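Local coordinates for protein alpha-pyrone synthesis polyketide synthase-like Pks18 (Mycobacterium tuberculosis, PDB 1TED) that probably extends medium- and long-chain aliphatic acyl-CoA starters with malonyl-CoA to make tri- and tetraketide alpha-pyrones, at residues G301-H313 / E364-A376. Numbering follows the deposited sequence.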
loop_
_atom_site.group_PDB
_atom_site.type_symbol
_atom_site.label_atom_id
_atom_site.label_comp_id
_atom_site.label_asym_id
_atom_site.label_seq_id
_atom_site.Cartn_x
_atom_site.Cartn_y
_atom_site.Cartn_z
ATOM N N GLY A 301 18.671 -6.595 -24.616
ATOM C CA GLY A 301 19.129 -6.700 -25.993
ATOM C C GLY A 301 18.220 -6.102 -27.045
ATOM O O GLY A 301 18.151 -6.603 -28.173
ATOM N N LEU A 302 17.550 -5.010 -26.690
ATOM C CA LEU A 302 16.624 -4.359 -27.601
ATOM C C LEU A 302 16.802 -2.848 -27.655
ATOM O O LEU A 302 17.436 -2.245 -26.783
ATOM C CB LEU A 302 15.191 -4.676 -27.176
ATOM C CG LEU A 302 14.786 -6.151 -27.146
ATOM C CD1 LEU A 302 13.551 -6.339 -26.259
ATOM C CD2 LEU A 302 14.521 -6.626 -28.566
ATOM N N GLN A 303 16.231 -2.256 -28.699
ATOM C CA GLN A 303 16.249 -0.812 -28.926
ATOM C C GLN A 303 14.778 -0.463 -29.063
ATOM O O GLN A 303 13.943 -1.353 -29.184
ATOM C CB GLN A 303 16.904 -0.445 -30.252
ATOM C CG GLN A 303 18.219 -1.090 -30.587
ATOM C CD GLN A 303 18.548 -0.862 -32.049
ATOM O OE1 GLN A 303 18.355 0.239 -32.564
ATOM N NE2 GLN A 303 19.035 -1.896 -32.727
ATOM N N ILE A 304 14.476 0.828 -29.097
ATOM C CA ILE A 304 13.101 1.292 -29.233
ATOM C C ILE A 304 12.433 0.857 -30.549
ATOM O O ILE A 304 11.237 0.570 -30.575
ATOM C CB ILE A 304 13.040 2.836 -29.088
ATOM C CG1 ILE A 304 13.509 3.234 -27.683
ATOM C CG2 ILE A 304 11.630 3.336 -29.323
ATOM C CD1 ILE A 304 13.499 4.739 -27.414
ATOM N N SER A 305 13.207 0.785 -31.629
ATOM C CA SER A 305 12.681 0.390 -32.942
ATOM C C SER A 305 12.254 -1.075 -33.057
ATOM O O SER A 305 11.563 -1.448 -34.003
ATOM C CB SER A 305 13.719 0.687 -34.030
ATOM O OG SER A 305 14.904 -0.064 -33.823
ATOM N N ASP A 306 12.672 -1.909 -32.110
ATOM C CA ASP A 306 12.306 -3.325 -32.125
ATOM C C ASP A 306 10.898 -3.579 -31.597
ATOM O O ASP A 306 10.293 -4.605 -31.902
ATOM C CB ASP A 306 13.248 -4.147 -31.241
ATOM C CG ASP A 306 14.651 -4.213 -31.770
ATOM O OD1 ASP A 306 14.823 -4.459 -32.983
ATOM O OD2 ASP A 306 15.584 -4.042 -30.957
ATOM N N ILE A 307 10.382 -2.645 -30.810
ATOM C CA ILE A 307 9.084 -2.814 -30.166
ATOM C C ILE A 307 7.772 -2.735 -30.957
ATOM O O ILE A 307 7.535 -1.787 -31.695
ATOM C CB ILE A 307 8.976 -1.829 -28.958
ATOM C CG1 ILE A 307 10.156 -2.048 -27.999
ATOM C CG2 ILE A 307 7.648 -2.004 -28.248
ATOM C CD1 ILE A 307 10.303 -3.497 -27.485
ATOM N N ASP A 308 6.927 -3.754 -30.788
ATOM C CA ASP A 308 5.586 -3.797 -31.394
ATOM C C ASP A 308 4.723 -3.474 -30.176
ATOM O O ASP A 308 4.840 -4.152 -29.157
ATOM C CB ASP A 308 5.164 -5.211 -31.818
ATOM C CG ASP A 308 6.277 -6.014 -32.450
ATOM O OD1 ASP A 308 6.640 -5.720 -33.612
ATOM O OD2 ASP A 308 6.770 -6.954 -31.782
ATOM N N LEU A 309 3.863 -2.474 -30.237
ATOM C CA LEU A 309 3.024 -2.169 -29.069
ATOM C C LEU A 309 3.683 -1.309 -28.002
ATOM O O LEU A 309 4.685 -1.681 -27.389
ATOM C CB LEU A 309 2.528 -3.447 -28.371
ATOM C CG LEU A 309 1.807 -4.559 -29.139
ATOM C CD1 LEU A 309 1.506 -5.716 -28.199
ATOM C CD2 LEU A 309 0.536 -4.015 -29.752
ATOM N N TRP A 310 3.088 -0.153 -27.781
ATOM C CA TRP A 310 3.542 0.759 -26.765
ATOM C C TRP A 310 2.316 1.053 -25.918
ATOM O O TRP A 310 1.433 1.808 -26.318
ATOM C CB TRP A 310 4.105 2.031 -27.394
ATOM C CG TRP A 310 5.465 1.818 -28.010
ATOM C CD1 TRP A 310 5.745 1.543 -29.322
ATOM C CD2 TRP A 310 6.726 1.814 -27.325
ATOM N NE1 TRP A 310 7.097 1.368 -29.491
ATOM C CE2 TRP A 310 7.722 1.529 -28.282
ATOM C CE3 TRP A 310 7.108 2.023 -25.993
ATOM C CZ2 TRP A 310 9.081 1.447 -27.949
ATOM C CZ3 TRP A 310 8.463 1.938 -25.661
ATOM C CH2 TRP A 310 9.429 1.654 -26.639
ATOM N N ALA A 311 2.247 0.410 -24.759
ATOM C CA ALA A 311 1.132 0.610 -23.838
ATOM C C ALA A 311 1.472 1.801 -22.952
ATOM O O ALA A 311 1.893 1.655 -21.797
ATOM C CB ALA A 311 0.900 -0.657 -22.990
ATOM N N ILE A 312 1.300 2.989 -23.519
ATOM C CA ILE A 312 1.582 4.225 -22.816
ATOM C C ILE A 312 0.385 4.615 -21.969
ATOM O O ILE A 312 -0.733 4.694 -22.473
ATOM C CB ILE A 312 1.876 5.361 -23.813
ATOM C CG1 ILE A 312 3.100 4.993 -24.664
ATOM C CG2 ILE A 312 2.068 6.677 -23.063
ATOM C CD1 ILE A 312 3.397 5.977 -25.777
ATOM N N HIS A 313 0.611 4.852 -20.681
ATOM C CA HIS A 313 -0.485 5.243 -19.815
ATOM C C HIS A 313 -1.259 6.413 -20.418
ATOM O O HIS A 313 -0.717 7.505 -20.584
ATOM C CB HIS A 313 0.010 5.661 -18.436
ATOM C CG HIS A 313 -1.070 6.257 -17.593
ATOM N ND1 HIS A 313 -2.178 5.536 -17.197
ATOM C CD2 HIS A 313 -1.290 7.531 -17.194
ATOM C CE1 HIS A 313 -3.037 6.342 -16.600
ATOM N NE2 HIS A 313 -2.521 7.559 -16.587
ATOM N N GLU A 364 -1.306 -6.518 -33.663
ATOM C CA GLU A 364 -0.884 -5.326 -34.397
ATOM C C GLU A 364 -0.060 -5.701 -35.624
ATOM O O GLU A 364 0.256 -4.855 -36.459
ATOM C CB GLU A 364 -0.052 -4.417 -33.487
ATOM C CG GLU A 364 1.379 -4.900 -33.222
ATOM C CD GLU A 364 1.462 -6.314 -32.658
ATOM O OE1 GLU A 364 0.648 -6.664 -31.776
ATOM O OE2 GLU A 364 2.358 -7.072 -33.085
ATOM N N SER A 365 0.290 -6.977 -35.718
ATOM C CA SER A 365 1.076 -7.478 -36.834
ATOM C C SER A 365 0.843 -8.977 -36.941
ATOM O O SER A 365 0.104 -9.553 -36.144
ATOM C CB SER A 365 2.562 -7.199 -36.611
ATOM O OG SER A 365 3.056 -7.954 -35.521
ATOM N N ALA A 366 1.490 -9.605 -37.917
ATOM C CA ALA A 366 1.326 -11.032 -38.141
ATOM C C ALA A 366 2.381 -11.908 -37.477
ATOM O O ALA A 366 2.305 -13.132 -37.545
ATOM C CB ALA A 366 1.296 -11.312 -39.636
ATOM N N LYS A 367 3.359 -11.295 -36.829
ATOM C CA LYS A 367 4.407 -12.076 -36.186
ATOM C C LYS A 367 3.895 -12.796 -34.952
ATOM O O LYS A 367 3.104 -12.247 -34.191
ATOM C CB LYS A 367 5.592 -11.171 -35.830
ATOM C CG LYS A 367 5.216 -9.937 -35.035
ATOM C CD LYS A 367 6.227 -8.811 -35.217
ATOM C CE LYS A 367 7.596 -9.166 -34.664
ATOM N NZ LYS A 367 8.531 -8.003 -34.765
ATOM N N ALA A 368 4.326 -14.044 -34.780
ATOM C CA ALA A 368 3.938 -14.839 -33.622
ATOM C C ALA A 368 4.785 -14.283 -32.496
ATOM O O ALA A 368 6.008 -14.351 -32.558
ATOM C CB ALA A 368 4.268 -16.298 -33.848
ATOM N N ILE A 369 4.127 -13.734 -31.482
ATOM C CA ILE A 369 4.767 -13.109 -30.323
ATOM C C ILE A 369 5.079 -11.644 -30.603
ATOM O O ILE A 369 5.993 -11.311 -31.355
ATOM C CB ILE A 369 6.095 -13.793 -29.888
ATOM C CG1 ILE A 369 5.864 -15.261 -29.558
ATOM C CG2 ILE A 369 6.656 -13.079 -28.647
ATOM C CD1 ILE A 369 7.102 -15.951 -29.016
ATOM N N SER A 370 4.299 -10.766 -29.991
ATOM C CA SER A 370 4.491 -9.333 -30.147
ATOM C C SER A 370 5.217 -8.872 -28.884
ATOM O O SER A 370 4.873 -9.293 -27.781
ATOM C CB SER A 370 3.132 -8.648 -30.274
ATOM O OG SER A 370 2.371 -9.272 -31.292
ATOM N N THR A 371 6.235 -8.037 -29.034
ATOM C CA THR A 371 6.967 -7.566 -27.864
ATOM C C THR A 371 6.561 -6.138 -27.559
ATOM O O THR A 371 6.589 -5.286 -28.434
ATOM C CB THR A 371 8.491 -7.633 -28.096
ATOM O OG1 THR A 371 8.881 -9.000 -28.247
ATOM C CG2 THR A 371 9.253 -7.028 -26.924
ATOM N N GLY A 372 6.196 -5.867 -26.315
ATOM C CA GLY A 372 5.788 -4.520 -25.987
ATOM C C GLY A 372 6.338 -3.970 -24.692
ATOM O O GLY A 372 6.852 -4.701 -23.846
ATOM N N VAL A 373 6.240 -2.654 -24.563
ATOM C CA VAL A 373 6.681 -1.956 -23.375
ATOM C C VAL A 373 5.493 -1.147 -22.874
ATOM O O VAL A 373 4.801 -0.479 -23.652
ATOM C CB VAL A 373 7.825 -0.957 -23.662
ATOM C CG1 VAL A 373 8.147 -0.186 -22.383
ATOM C CG2 VAL A 373 9.077 -1.690 -24.206
ATOM N N ALA A 374 5.243 -1.229 -21.577
ATOM C CA ALA A 374 4.161 -0.475 -20.980
ATOM C C ALA A 374 4.781 0.379 -19.885
ATOM O O ALA A 374 5.767 -0.020 -19.256
ATOM C CB ALA A 374 3.123 -1.414 -20.393
ATOM N N PHE A 375 4.243 1.575 -19.692
ATOM C CA PHE A 375 4.733 2.435 -18.632
ATOM C C PHE A 375 3.712 3.488 -18.279
ATOM O O PHE A 375 2.854 3.827 -19.084
ATOM C CB PHE A 375 6.087 3.083 -18.984
ATOM C CG PHE A 375 6.072 3.929 -20.229
ATOM C CD1 PHE A 375 5.501 5.190 -20.225
ATOM C CD2 PHE A 375 6.657 3.465 -21.399
ATOM C CE1 PHE A 375 5.515 5.977 -21.368
ATOM C CE2 PHE A 375 6.671 4.247 -22.545
ATOM C CZ PHE A 375 6.101 5.503 -22.529
ATOM N N ALA A 376 3.806 3.973 -17.046
ATOM C CA ALA A 376 2.914 4.994 -16.532
ATOM C C ALA A 376 3.737 5.859 -15.592
ATOM O O ALA A 376 4.917 5.571 -15.345
ATOM C CB ALA A 376 1.753 4.354 -15.797
#
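Val373 sets its CB against Trp310 CZ3 at 3.6 Å, and the two side chains run side by side on one face of a parallel strand pair. The next step along that face repeats the pattern: the Phe375 ring lies beside Ile312, CZ to CG1 3.7 Å, while its CE2 reaches back to the indole. Phe375 holds CG between its backbone N and carbonyl carbon (chi1 59°), a placement that stands the ring over the neighbouring strand. Ile307 lays CG2 over one face of the indole, 3.5 Å above the plane and toward the rim, and carries CD1 across to Val373 and Thr371. On the other face Ala311 CB lies 3.5 Å from Ala374 CB, small side chains that keep this surface low. Gly372, lacking a side chain, suits the tight passage beside Leu309 CB and Asp308 O. Ala311 gives its N-H to Val373 O and accepts that of Phe375.

Toward solvent, packing gives way to charge. Asp308 OD2 receives Thr371 N on its anti lone pair at 3.0 Å, nearly straight at 171°, while OD1 forms a salt bridge through its syn lone pair with Lys367 NZ, 3.2 Å. The long, flexible lysine suits this looser rim and balances Asp308, probably easing its closeness to like-charged Glu364, itself paired with Arg392. Leu309 CD2 packs on the aliphatic part of Glu364, whose OE2 accepts from Ser365 OG and Ser370 OG.

His313 N bonds to Phe375 O, holding at the strand end a side chain that touches Cys175, the probable nucleophile, and Asn346, consistent with the Cys-His-Asn triad of chalcone synthases. In this thiolase fold, 310-312 is an edge strand of the chain's mixed sheet, and 370-378 separates it from antiparallel 382-390. Helix 281-299 covers the Trp310 and Val373 face; helix 349-361 lies close against the other, with Val355 and Met359 on Ala311.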